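L0028 (Mitochondria associated protein) (Escherichia coli, PDB 3GCG) is a type III secreted effector of the IpaB/EvcA (WxxxE) family that probably acts in host cells as a guanine nucleotide exchange factor for the GTPase Cdc42. Local coordinates at residues B[77-82]-B[160-165]; B[58-63]-B[69-74]; B[116-121]-B[128-133]; B[29-34]-B[38-43]. One frame throughout, in Å; residues are numbered along the deposited sequence.

Contact 1: B[77-82]-B[160-165]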
loop_
_atom_site.group_PDB
_atom_site.type_symbol
_atom_site.label_atom_id
_atom_site.label_comp_id
_atom_site.label_asym_id
_atom_site.label_seq_id
_atom_site.Cartn_x
_atom_site.Cartn_y
_atom_site.Cartn_z
ATOM N N GLY B 77 8.048 -16.119 -10.174
ATOM C CA GLY B 77 9.286 -16.268 -9.430
ATOM C C GLY B 77 10.490 -16.437 -10.342
ATOM O O GLY B 77 11.554 -15.860 -10.099
ATOM N N HIS B 78 10.343 -17.227 -11.400
ATOM C CA HIS B 78 11.462 -17.418 -12.309
ATOM C C HIS B 78 11.831 -16.069 -12.932
ATOM O O HIS B 78 13.013 -15.754 -13.114
ATOM C CB HIS B 78 11.109 -18.431 -13.397
ATOM C CG HIS B 78 10.719 -19.772 -12.861
ATOM N ND1 HIS B 78 11.513 -20.483 -11.990
ATOM C CD2 HIS B 78 9.611 -20.527 -13.065
ATOM C CE1 HIS B 78 10.914 -21.620 -11.676
ATOM N NE2 HIS B 78 9.759 -21.670 -12.315
ATOM N N ILE B 79 10.815 -15.268 -13.239
ATOM C CA ILE B 79 11.054 -13.960 -13.830
ATOM C C ILE B 79 11.784 -13.059 -12.834
ATOM O O ILE B 79 12.734 -12.363 -13.197
ATOM C CB ILE B 79 9.724 -13.308 -14.295
ATOM C CG1 ILE B 79 9.180 -14.069 -15.515
ATOM C CG2 ILE B 79 9.947 -11.855 -14.667
ATOM C CD1 ILE B 79 7.799 -13.636 -15.962
ATOM N N PHE B 80 11.360 -13.096 -11.575
ATOM C CA PHE B 80 11.998 -12.283 -10.560
ATOM C C PHE B 80 13.451 -12.684 -10.306
ATOM O O PHE B 80 14.308 -11.822 -10.120
ATOM C CB PHE B 80 11.195 -12.324 -9.254
ATOM C CG PHE B 80 10.320 -11.116 -9.055
ATOM C CD1 PHE B 80 9.102 -11.007 -9.708
ATOM C CD2 PHE B 80 10.753 -10.058 -8.264
ATOM C CE1 PHE B 80 8.330 -9.857 -9.576
ATOM C CE2 PHE B 80 9.993 -8.908 -8.126
ATOM C CZ PHE B 80 8.781 -8.804 -8.784
ATOM N N ARG B 81 13.734 -13.982 -10.306
ATOM C CA ARG B 81 15.102 -14.440 -10.092
ATOM C C ARG B 81 15.958 -14.054 -11.297
ATOM O O ARG B 81 17.122 -13.664 -11.150
ATOM C CB ARG B 81 15.148 -15.957 -9.893
ATOM C CG ARG B 81 16.081 -16.400 -8.765
ATOM C CD ARG B 81 17.388 -15.590 -8.746
ATOM N NE ARG B 81 18.235 -15.933 -7.603
ATOM C CZ ARG B 81 19.300 -15.234 -7.213
ATOM N NH1 ARG B 81 19.663 -14.140 -7.870
ATOM N NH2 ARG B 81 20.007 -15.633 -6.162
ATOM N N ALA B 82 15.373 -14.153 -12.492
ATOM C CA ALA B 82 16.085 -13.796 -13.712
ATOM C C ALA B 82 16.467 -12.323 -13.659
ATOM O O ALA B 82 17.607 -11.956 -13.943
ATOM C CB ALA B 82 15.214 -14.075 -14.930
ATOM N N GLN B 160 11.203 -7.265 -19.443
ATOM C CA GLN B 160 10.508 -7.638 -20.675
ATOM C C GLN B 160 11.175 -8.855 -21.307
ATOM O O GLN B 160 10.506 -9.773 -21.796
ATOM C CB GLN B 160 10.531 -6.476 -21.682
ATOM C CG GLN B 160 9.607 -5.322 -21.339
ATOM C CD GLN B 160 9.656 -4.200 -22.366
ATOM O OE1 GLN B 160 10.709 -3.601 -22.600
ATOM N NE2 GLN B 160 8.510 -3.907 -22.981
ATOM N N ASN B 161 12.502 -8.847 -21.296
ATOM C CA ASN B 161 13.286 -9.932 -21.864
ATOM C C ASN B 161 13.128 -11.199 -21.024
ATOM O O ASN B 161 13.263 -12.306 -21.538
ATOM C CB ASN B 161 14.761 -9.525 -21.935
ATOM C CG ASN B 161 15.498 -10.212 -23.066
ATOM O OD1 ASN B 161 16.341 -11.081 -22.837
ATOM N ND2 ASN B 161 15.175 -9.831 -24.299
ATOM N N ALA B 162 12.857 -11.032 -19.732
ATOM C CA ALA B 162 12.658 -12.177 -18.845
ATOM C C ALA B 162 11.288 -12.764 -19.165
ATOM O O ALA B 162 11.134 -13.977 -19.321
ATOM C CB ALA B 162 12.710 -11.734 -17.381
ATOM N N ILE B 163 10.290 -11.890 -19.262
ATOM C CA ILE B 163 8.939 -12.328 -19.582
ATOM C C ILE B 163 8.965 -13.107 -20.905
ATOM O O ILE B 163 8.373 -14.181 -21.026
ATOM C CB ILE B 163 7.991 -11.119 -19.721
ATOM C CG1 ILE B 163 7.865 -10.410 -18.374
ATOM C CG2 ILE B 163 6.620 -11.577 -20.219
ATOM C CD1 ILE B 163 7.044 -9.132 -18.430
ATOM N N LEU B 164 9.663 -12.558 -21.893
ATOM C CA LEU B 164 9.761 -13.207 -23.189
ATOM C C LEU B 164 10.391 -14.591 -23.056
ATOM O O LEU B 164 9.924 -15.560 -23.648
ATOM C CB LEU B 164 10.607 -12.357 -24.138
ATOM C CG LEU B 164 9.969 -12.076 -25.500
ATOM C CD1 LEU B 164 11.004 -11.413 -26.408
ATOM C CD2 LEU B 164 9.460 -13.380 -26.127
ATOM N N GLU B 165 11.458 -14.672 -22.270
ATOM C CA GLU B 165 12.160 -15.928 -22.072
ATOM C C GLU B 165 11.390 -16.984 -21.284
ATOM O O GLU B 165 11.408 -18.162 -21.638
ATOM C CB GLU B 165 13.488 -15.669 -21.372
ATOM C CG GLU B 165 14.352 -16.905 -21.219
ATOM C CD GLU B 165 15.631 -16.612 -20.467
ATOM O OE1 GLU B 165 16.076 -15.449 -20.504
ATOM O OE2 GLU B 165 16.195 -17.538 -19.849
#

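Contact 2: B[58-63]-B[69-74]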
loop_
_atom_site.group_PDB
_atom_site.type_symbol
_atom_site.label_atom_id
_atom_site.label_comp_id
_atom_site.label_asym_id
_atom_site.label_seq_id
_atom_site.Cartn_x
_atom_site.Cartn_y
_atom_site.Cartn_z
ATOM N N ARG B 58 5.240 -3.938 -11.984
ATOM C CA ARG B 58 4.515 -2.997 -12.826
ATOM C C ARG B 58 4.627 -3.442 -14.281
ATOM O O ARG B 58 3.663 -3.365 -15.046
ATOM C CB ARG B 58 5.135 -1.611 -12.673
ATOM C CG ARG B 58 4.188 -0.467 -12.885
ATOM C CD ARG B 58 4.298 0.502 -11.714
ATOM N NE ARG B 58 2.996 1.061 -11.376
ATOM C CZ ARG B 58 2.452 2.111 -11.976
ATOM N NH1 ARG B 58 3.095 2.746 -12.947
ATOM N NH2 ARG B 58 1.243 2.504 -11.626
ATOM N N THR B 59 5.819 -3.895 -14.659
ATOM C CA THR B 59 6.057 -4.346 -16.023
ATOM C C THR B 59 5.255 -5.621 -16.276
ATOM O O THR B 59 4.724 -5.829 -17.369
ATOM C CB THR B 59 7.562 -4.615 -16.262
ATOM O OG1 THR B 59 8.313 -3.433 -15.957
ATOM C CG2 THR B 59 7.812 -4.998 -17.707
ATOM N N LEU B 60 5.170 -6.473 -15.260
ATOM C CA LEU B 60 4.410 -7.705 -15.393
ATOM C C LEU B 60 2.929 -7.378 -15.543
ATOM O O LEU B 60 2.238 -7.987 -16.359
ATOM C CB LEU B 60 4.634 -8.607 -14.176
ATOM C CG LEU B 60 5.944 -9.397 -14.215
ATOM C CD1 LEU B 60 6.208 -10.064 -12.875
ATOM C CD2 LEU B 60 5.851 -10.428 -15.324
ATOM N N ASP B 61 2.448 -6.418 -14.752
ATOM C CA ASP B 61 1.049 -6.008 -14.813
ATOM C C ASP B 61 0.711 -5.506 -16.217
ATOM O O ASP B 61 -0.318 -5.870 -16.786
ATOM C CB ASP B 61 0.748 -4.879 -13.811
ATOM C CG ASP B 61 0.663 -5.364 -12.360
ATOM O OD1 ASP B 61 0.211 -6.501 -12.111
ATOM O OD2 ASP B 61 1.028 -4.584 -11.461
ATOM N N ASP B 62 1.580 -4.657 -16.764
ATOM C CA ASP B 62 1.359 -4.107 -18.092
ATOM C C ASP B 62 1.349 -5.195 -19.144
ATOM O O ASP B 62 0.568 -5.144 -20.092
ATOM C CB ASP B 62 2.421 -3.064 -18.429
ATOM C CG ASP B 62 2.224 -1.773 -17.662
ATOM O OD1 ASP B 62 1.074 -1.485 -17.265
ATOM O OD2 ASP B 62 3.211 -1.035 -17.468
ATOM N N TYR B 63 2.216 -6.186 -18.969
ATOM C CA TYR B 63 2.288 -7.294 -19.907
ATOM C C TYR B 63 1.010 -8.123 -19.883
ATOM O O TYR B 63 0.439 -8.417 -20.929
ATOM C CB TYR B 63 3.467 -8.207 -19.574
ATOM C CG TYR B 63 3.535 -9.412 -20.480
ATOM C CD1 TYR B 63 4.060 -9.309 -21.769
ATOM C CD2 TYR B 63 3.020 -10.645 -20.069
ATOM C CE1 TYR B 63 4.067 -10.399 -22.628
ATOM C CE2 TYR B 63 3.022 -11.740 -20.919
ATOM C CZ TYR B 63 3.546 -11.611 -22.199
ATOM O OH TYR B 63 3.541 -12.695 -23.052
ATOM N N SER B 69 -3.017 -12.284 -20.502
ATOM C CA SER B 69 -2.344 -13.480 -20.025
ATOM C C SER B 69 -2.445 -13.614 -18.515
ATOM O O SER B 69 -2.777 -12.664 -17.811
ATOM C CB SER B 69 -0.867 -13.458 -20.426
ATOM O OG SER B 69 -0.709 -13.575 -21.828
ATOM N N VAL B 70 -2.163 -14.815 -18.032
ATOM C CA VAL B 70 -2.172 -15.100 -16.611
ATOM C C VAL B 70 -0.906 -15.890 -16.356
ATOM O O VAL B 70 -0.762 -17.014 -16.838
ATOM C CB VAL B 70 -3.377 -15.962 -16.192
ATOM C CG1 VAL B 70 -3.189 -16.450 -14.756
ATOM C CG2 VAL B 70 -4.664 -15.153 -16.306
ATOM N N ILE B 71 0.021 -15.291 -15.620
ATOM C CA ILE B 71 1.279 -15.953 -15.306
ATOM C C ILE B 71 1.222 -16.533 -13.899
ATOM O O ILE B 71 0.916 -15.824 -12.939
ATOM C CB ILE B 71 2.457 -14.966 -15.397
ATOM C CG1 ILE B 71 3.709 -15.590 -14.777
ATOM C CG2 ILE B 71 2.095 -13.666 -14.705
ATOM C CD1 ILE B 71 4.862 -14.630 -14.628
ATOM N N SER B 72 1.513 -17.824 -13.781
ATOM C CA SER B 72 1.502 -18.485 -12.483
ATOM C C SER B 72 2.587 -17.887 -11.594
ATOM O O SER B 72 3.612 -17.403 -12.078
ATOM C CB SER B 72 1.737 -19.990 -12.636
ATOM O OG SER B 72 3.039 -20.255 -13.120
ATOM N N LYS B 73 2.347 -17.927 -10.290
ATOM C CA LYS B 73 3.288 -17.383 -9.324
ATOM C C LYS B 73 4.632 -18.089 -9.441
ATOM O O LYS B 73 5.660 -17.546 -9.044
ATOM C CB LYS B 73 2.724 -17.529 -7.911
ATOM C CG LYS B 73 1.291 -17.013 -7.761
ATOM C CD LYS B 73 1.192 -15.496 -7.586
ATOM C CE LYS B 73 -0.275 -15.083 -7.411
ATOM N NZ LYS B 73 -0.460 -13.816 -6.635
ATOM N N GLU B 74 4.628 -19.303 -9.984
ATOM C CA GLU B 74 5.877 -20.039 -10.164
ATOM C C GLU B 74 6.671 -19.265 -11.204
ATOM O O GLU B 74 7.790 -18.817 -10.956
ATOM C CB GLU B 74 5.618 -21.454 -10.690
ATOM C CG GLU B 74 6.866 -22.335 -10.668
ATOM C CD GLU B 74 6.652 -23.702 -11.308
ATOM O OE1 GLU B 74 5.597 -24.324 -11.049
ATOM O OE2 GLU B 74 7.546 -24.157 -12.060
#

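Contact 3: B[116-121]-B[128-133]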
loop_
_atom_site.group_PDB
_atom_site.type_symbol
_atom_site.label_atom_id
_atom_site.label_comp_id
_atom_site.label_asym_id
_atom_site.label_seq_id
_atom_site.Cartn_x
_atom_site.Cartn_y
_atom_site.Cartn_z
ATOM N N GLU B 116 0.483 24.377 -8.200
ATOM C CA GLU B 116 0.909 25.175 -9.341
ATOM C C GLU B 116 0.564 24.475 -10.651
ATOM O O GLU B 116 0.125 25.106 -11.606
ATOM C CB GLU B 116 2.417 25.415 -9.275
ATOM C CG GLU B 116 2.859 26.366 -8.178
ATOM C CD GLU B 116 4.367 26.390 -8.015
ATOM O OE1 GLU B 116 5.072 26.018 -8.979
ATOM O OE2 GLU B 116 4.847 26.787 -6.928
ATOM N N GLN B 117 0.757 23.161 -10.673
ATOM C CA GLN B 117 0.500 22.337 -11.849
ATOM C C GLN B 117 -0.976 22.117 -12.177
ATOM O O GLN B 117 -1.333 21.958 -13.345
ATOM C CB GLN B 117 1.186 20.983 -11.670
ATOM C CG GLN B 117 0.729 19.892 -12.625
ATOM C CD GLN B 117 1.664 19.692 -13.803
ATOM O OE1 GLN B 117 1.693 18.610 -14.404
ATOM N NE2 GLN B 117 2.429 20.729 -14.148
ATOM N N CYS B 118 -1.826 22.082 -11.156
ATOM C CA CYS B 118 -3.257 21.879 -11.372
ATOM C C CYS B 118 -3.862 23.148 -11.944
ATOM O O CYS B 118 -4.939 23.131 -12.546
ATOM C CB CYS B 118 -3.956 21.521 -10.060
ATOM S SG CYS B 118 -3.681 19.829 -9.525
ATOM N N GLY B 119 -3.150 24.250 -11.740
ATOM C CA GLY B 119 -3.592 25.536 -12.233
ATOM C C GLY B 119 -5.065 25.847 -12.059
ATOM O O GLY B 119 -5.566 25.972 -10.938
ATOM N N LYS B 120 -5.758 25.968 -13.185
ATOM C CA LYS B 120 -7.175 26.297 -13.205
ATOM C C LYS B 120 -8.065 25.254 -12.533
ATOM O O LYS B 120 -9.137 25.582 -12.022
ATOM C CB LYS B 120 -7.626 26.493 -14.658
ATOM C CG LYS B 120 -6.667 27.331 -15.493
ATOM C CD LYS B 120 -6.980 27.237 -16.981
ATOM C CE LYS B 120 -7.976 28.293 -17.438
ATOM N NZ LYS B 120 -7.359 29.239 -18.418
ATOM N N ARG B 121 -7.624 24.000 -12.521
ATOM C CA ARG B 121 -8.441 22.943 -11.939
ATOM C C ARG B 121 -8.184 22.548 -10.499
ATOM O O ARG B 121 -7.041 22.419 -10.049
ATOM C CB ARG B 121 -8.359 21.669 -12.779
ATOM C CG ARG B 121 -7.667 21.839 -14.101
ATOM C CD ARG B 121 -6.459 20.930 -14.182
ATOM N NE ARG B 121 -5.683 21.200 -15.386
ATOM C CZ ARG B 121 -4.591 20.532 -15.740
ATOM N NH1 ARG B 121 -4.139 19.542 -14.978
ATOM N NH2 ARG B 121 -3.954 20.856 -16.858
ATOM N N PHE B 128 -6.125 15.230 -7.326
ATOM C CA PHE B 128 -5.568 13.999 -6.781
ATOM C C PHE B 128 -4.875 13.166 -7.860
ATOM O O PHE B 128 -3.764 12.692 -7.662
ATOM C CB PHE B 128 -6.670 13.166 -6.114
ATOM C CG PHE B 128 -6.157 11.981 -5.343
ATOM C CD1 PHE B 128 -5.890 12.083 -3.975
ATOM C CD2 PHE B 128 -5.958 10.755 -5.976
ATOM C CE1 PHE B 128 -5.433 10.973 -3.246
ATOM C CE2 PHE B 128 -5.497 9.635 -5.255
ATOM C CZ PHE B 128 -5.238 9.744 -3.890
ATOM N N ASN B 129 -5.533 12.980 -8.996
ATOM C CA ASN B 129 -4.924 12.200 -10.068
ATOM C C ASN B 129 -3.642 12.870 -10.550
ATOM O O ASN B 129 -2.647 12.207 -10.822
ATOM C CB ASN B 129 -5.912 12.011 -11.218
ATOM C CG ASN B 129 -7.076 11.125 -10.830
ATOM O OD1 ASN B 129 -7.033 10.447 -9.795
ATOM N ND2 ASN B 129 -8.119 11.113 -11.653
ATOM N N THR B 130 -3.669 14.191 -10.636
ATOM C CA THR B 130 -2.500 14.954 -11.047
ATOM C C THR B 130 -1.405 14.689 -10.022
ATOM O O THR B 130 -0.243 14.496 -10.381
ATOM C CB THR B 130 -2.834 16.474 -11.116
ATOM O OG1 THR B 130 -3.654 16.721 -12.269
ATOM C CG2 THR B 130 -1.565 17.323 -11.201
ATOM N N GLN B 131 -1.779 14.655 -8.743
ATOM C CA GLN B 131 -0.799 14.395 -7.696
ATOM C C GLN B 131 -0.147 13.027 -7.865
ATOM O O GLN B 131 1.079 12.899 -7.775
ATOM C CB GLN B 131 -1.438 14.455 -6.305
ATOM C CG GLN B 131 -0.471 14.040 -5.192
ATOM C CD GLN B 131 -1.140 13.855 -3.843
ATOM O OE1 GLN B 131 -1.945 12.944 -3.657
ATOM N NE2 GLN B 131 -0.804 14.721 -2.888
ATOM N N THR B 132 -0.967 12.006 -8.105
ATOM C CA THR B 132 -0.448 10.652 -8.259
ATOM C C THR B 132 0.441 10.545 -9.488
ATOM O O THR B 132 1.457 9.858 -9.463
ATOM C CB THR B 132 -1.571 9.615 -8.368
ATOM O OG1 THR B 132 -2.144 9.670 -9.675
ATOM C CG2 THR B 132 -2.647 9.899 -7.361
ATOM N N LYS B 133 0.063 11.223 -10.567
ATOM C CA LYS B 133 0.871 11.179 -11.778
ATOM C C LYS B 133 2.227 11.830 -11.537
ATOM O O LYS B 133 3.251 11.323 -11.979
ATOM C CB LYS B 133 0.160 11.883 -12.931
ATOM C CG LYS B 133 -0.969 11.062 -13.544
ATOM C CD LYS B 133 -1.338 11.601 -14.915
ATOM C CE LYS B 133 -2.299 10.667 -15.641
ATOM N NZ LYS B 133 -2.377 10.982 -17.104
#

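Contact 4: B[29-34]-B[38-43]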
loop_
_atom_site.group_PDB
_atom_site.type_symbol
_atom_site.label_atom_id
_atom_site.label_comp_id
_atom_site.label_asym_id
_atom_site.label_seq_id
_atom_site.Cartn_x
_atom_site.Cartn_y
_atom_site.Cartn_z
ATOM N N GLN B 29 16.228 13.501 5.464
ATOM C CA GLN B 29 16.006 14.046 6.798
ATOM C C GLN B 29 14.911 13.263 7.498
ATOM O O GLN B 29 15.041 12.920 8.674
ATOM C CB GLN B 29 15.589 15.518 6.736
ATOM C CG GLN B 29 16.710 16.485 6.429
ATOM C CD GLN B 29 16.299 17.921 6.677
ATOM O OE1 GLN B 29 15.902 18.279 7.795
ATOM N NE2 GLN B 29 16.386 18.756 5.641
ATOM N N ALA B 30 13.827 12.993 6.773
ATOM C CA ALA B 30 12.699 12.251 7.332
ATOM C C ALA B 30 13.155 10.863 7.766
ATOM O O ALA B 30 12.750 10.358 8.814
ATOM C CB ALA B 30 11.572 12.144 6.298
ATOM N N VAL B 31 14.009 10.247 6.960
ATOM C CA VAL B 31 14.525 8.920 7.282
ATOM C C VAL B 31 15.312 8.955 8.599
ATOM O O VAL B 31 15.165 8.078 9.452
ATOM C CB VAL B 31 15.462 8.403 6.162
ATOM C CG1 VAL B 31 16.099 7.086 6.583
ATOM C CG2 VAL B 31 14.682 8.237 4.860
ATOM N N ALA B 32 16.141 9.984 8.748
ATOM C CA ALA B 32 16.974 10.154 9.937
ATOM C C ALA B 32 16.218 10.228 11.263
ATOM O O ALA B 32 16.790 9.915 12.306
ATOM C CB ALA B 32 17.848 11.392 9.775
ATOM N N LYS B 33 14.951 10.639 11.244
ATOM C CA LYS B 33 14.184 10.744 12.491
ATOM C C LYS B 33 13.871 9.374 13.073
ATOM O O LYS B 33 13.537 9.255 14.252
ATOM C CB LYS B 33 12.846 11.452 12.269
ATOM C CG LYS B 33 12.859 12.628 11.322
ATOM C CD LYS B 33 11.426 13.013 10.963
ATOM C CE LYS B 33 11.385 14.031 9.842
ATOM N NZ LYS B 33 9.984 14.314 9.417
ATOM N N GLN B 34 13.955 8.347 12.235
ATOM C CA GLN B 34 13.653 6.986 12.664
ATOM C C GLN B 34 14.601 6.448 13.738
ATOM O O GLN B 34 14.160 5.829 14.704
ATOM C CB GLN B 34 13.649 6.051 11.450
ATOM C CG GLN B 34 12.454 6.256 10.515
ATOM C CD GLN B 34 12.582 5.488 9.202
ATOM O OE1 GLN B 34 13.147 4.390 9.161
ATOM N NE2 GLN B 34 12.041 6.057 8.127
ATOM N N GLY B 38 20.915 8.964 12.718
ATOM C CA GLY B 38 20.480 9.457 11.425
ATOM C C GLY B 38 20.854 8.513 10.305
ATOM O O GLY B 38 21.088 8.940 9.175
ATOM N N ASP B 39 20.919 7.226 10.622
ATOM C CA ASP B 39 21.264 6.207 9.637
ATOM C C ASP B 39 20.276 6.234 8.480
ATOM O O ASP B 39 19.094 6.510 8.670
ATOM C CB ASP B 39 21.245 4.821 10.292
ATOM C CG ASP B 39 21.434 3.698 9.289
ATOM O OD1 ASP B 39 20.497 2.886 9.115
ATOM O OD2 ASP B 39 22.521 3.632 8.674
ATOM N N THR B 40 20.763 5.951 7.279
ATOM C CA THR B 40 19.904 5.930 6.103
ATOM C C THR B 40 20.255 4.716 5.249
ATOM O O THR B 40 19.662 4.497 4.191
ATOM C CB THR B 40 20.079 7.213 5.245
ATOM O OG1 THR B 40 21.447 7.334 4.831
ATOM C CG2 THR B 40 19.682 8.447 6.036
ATOM N N GLN B 41 21.221 3.934 5.730
ATOM C CA GLN B 41 21.695 2.741 5.030
ATOM C C GLN B 41 20.607 1.683 4.899
ATOM O O GLN B 41 20.353 1.162 3.816
ATOM C CB GLN B 41 22.873 2.119 5.779
ATOM C CG GLN B 41 23.928 3.092 6.272
ATOM C CD GLN B 41 24.913 2.423 7.231
ATOM O OE1 GLN B 41 24.510 1.816 8.231
ATOM N NE2 GLN B 41 26.204 2.530 6.929
ATOM N N GLN B 42 19.983 1.345 6.017
ATOM C CA GLN B 42 18.937 0.339 6.005
ATOM C C GLN B 42 17.800 0.799 5.103
ATOM O O GLN B 42 17.331 0.040 4.251
ATOM C CB GLN B 42 18.451 0.086 7.427
ATOM C CG GLN B 42 19.568 -0.378 8.343
ATOM C CD GLN B 42 20.383 -1.497 7.725
ATOM O OE1 GLN B 42 19.868 -2.587 7.479
ATOM N NE2 GLN B 42 21.661 -1.229 7.459
ATOM N N TRP B 43 17.375 2.047 5.275
ATOM C CA TRP B 43 16.317 2.595 4.443
ATOM C C TRP B 43 16.689 2.456 2.965
ATOM O O TRP B 43 15.866 2.037 2.146
ATOM C CB TRP B 43 16.078 4.078 4.752
ATOM C CG TRP B 43 15.160 4.704 3.749
ATOM C CD1 TRP B 43 13.794 4.606 3.715
ATOM C CD2 TRP B 43 15.539 5.409 2.562
ATOM N NE1 TRP B 43 13.305 5.204 2.581
ATOM C CE2 TRP B 43 14.353 5.713 1.858
ATOM C CE3 TRP B 43 16.768 5.829 2.029
ATOM C CZ2 TRP B 43 14.358 6.398 0.639
ATOM C CZ3 TRP B 43 16.772 6.509 0.820
ATOM C CH2 TRP B 43 15.570 6.794 0.143
HETATM O O HOH W 1 17.287 6.667 10.513
#

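Contact 1: B[77-82]-B[160-165]
Helices 77-82 and 160-165 pass with Ile79 and Ala162 at their nearest point, 5.6 Å from CA to CA. The segment axes come within 9.2 Å and run closer to antiparallel than to parallel, with 137° between their N-to-C directions. The contact is wholly apolar and small. Ile79 does most of the work and uses both of its branches. Its CG2 lies against Ala162 CB at 3.9 Å. Its other branch hangs beside its own backbone N (chi1 -70°) and is extended beyond that, which carries CD1 to Ile163. There CD1 meets Ile163 CG1 at 4.0 Å, and the two isoleucines cross obliquely. Ile163 CB points away from helix 77-82, so Ile79 touches the base of that side chain and its backbone CA. The small Ala162 lets the helices approach closely near Ile79. One turn on, Ala82 CB extends the packing, facing Ala162 CB at 4.2 Å. Around the contact, Ile71 packs on Ile79 from the link before helix 73-87, and Val167 near the chain end touches it as well. Ile163 continues onto Leu60 and Tyr63 of helix 41-67, and Phe80 reaches Val56 of the same helix. The contact therefore joins helix 73-87 to helix 152-166 beside helix 41-67.

Contact 2: B[58-63]-B[69-74]
Tyr63 and Ser69 form one half of this contact, and Leu60 and Ile71 form the other. The four residues bury nearly equal areas. The backbones stay well apart: the CA atoms of Tyr63 and Ser69 are 7.7 Å from each other, and those of Leu60 and Ile71 are 8.8 Å apart. Side chains must bridge the distance. Tyr63 has its ring anti to the backbone N (chi1 177°), which swings the ring nearer to 69-74 than its CB direction alone would suggest. Its CE2 then approaches Ser69 OG at 4.3 Å. The hydroxyl comes to the ring at a slant, and the pair is van der Waals packing only. In the other half, Leu60 and Ile71 point their CB atoms at each other and meet methyl to methyl. Leu60 CD2 lies 4.4 Å from Ile71 CD1, a loose touch. Both methyls also pack on Ile79 of the following helix. Other residues of 58-63 serve elsewhere. Asp61 takes hydrogen bonds from another protein chain in the assembly, and Arg58 pairs with an acidic side chain of that other chain. Ser72 is the N-cap of helix 73-87, and its OG is hydrogen-bonded to Thr75 OG1. This is a helix-loop-helix connection, in which residues of the short link fold back on the last turns of helix 41-67 before the next helix starts.

Contact 3: B[116-121]-B[128-133]
Thr130 meets Gln117, Cys118 and Arg121, and every touch across the contact goes through it. Its CG2 methyl fits between two neighbours, Cys118 SG at 3.7 Å and Gln117 CG also at 3.7 Å. The methyl is there because CG2 stands anti to the backbone N of Thr130, while OG1 turns back beside that N (chi1 -73°). In Gln117 the apolar CG does the touching, and the chain bends at chi2 beyond it. Arg121 crosses Thr130 at about a right angle and brings NH1 to 3.9 Å from OG1. The hydroxyl sits at the edge of the guanidinium, in its plane, but too far for a hydrogen bond. Arg121 is also poorly ordered. Thr130 OG1 is instead hydrogen-bonded to Thr126 O, one turn back in its own helix, which probably helps to hold the rotation of the side chain. Further out, a type II' turn from Cys118 to Arg121 shapes the end of helix 108-118. Its bond runs from Arg121 N to Cys118 O at 2.8 Å, and Gly119 takes the positive phi (43°) at its second position. A serine in place of Thr130 would remove CG2 and would probably leave a gap against Cys118 SG and Gln117 CG. The chemistry is mostly apolar packing centred on one methyl group, with no polar bond between the segments.

Contact 4: B[29-34]-B[38-43]
Val31 packs on Trp43, the tryptophan that opens the WxxxE motif of this effector family. This is the tight part of the contact. Val31 CG2 sits over one face of the indole, 3.7 Å from the centroid of the five-membered ring and 9° off its normal. It is a CH-pi contact, and the two side chains cross at about a right angle. The other methyl, CG1, is anti to the backbone N (chi1 174°) and points into the start of helix 41-67. There it lies 3.5 Å from Trp43 CB and 3.9 Å from Thr40 CG2. The indole is held from other sides too: its NE1 is hydrogen-bonded to Ser99 OG, Leu27, Leu28 and Ile100 pack around it, and it touches an apolar side chain of another protein chain in the assembly. An alanine here would take the indole away, and would probably leave Val31 CG2 without its ring face and Ser99 OG without its N-H partner. The loose side lies toward the turn between the helices. Ala32 CB touches only backbone there, with Gly38 CA at 3.7 Å. Gln34 also meets the other chain, its NE2 by a hydrogen bond to that chain's backbone. Close to Ala32 a single water joins the two backbones. It donates to Val31 O at 2.8 Å and to Asp39 O at 2.6 Å.

In the fold
Contact 1 and the Leu60-Ile71 half of contact 2 form one apolar cluster. The two contacts share helix 73-87, their centres are 10 Å apart, and Ile79 CD1 of contact 1 lies 3.4 Å from Ile71 CD1 of contact 2. Contact 1 is buried and ties residues far apart in sequence. Contacts 2, 3 and 4 are partly buried and each joins consecutive helices. Contact 4 shares helix 41-67 with contact 2 but lies about 33 Å away, centre to centre. Chemistry follows place: aliphatic packing in contact 1, a methyl pair and a tyrosine-serine touch in contact 2, one threonine methyl in contact 3, and an indole face plus a bridging water in contact 4.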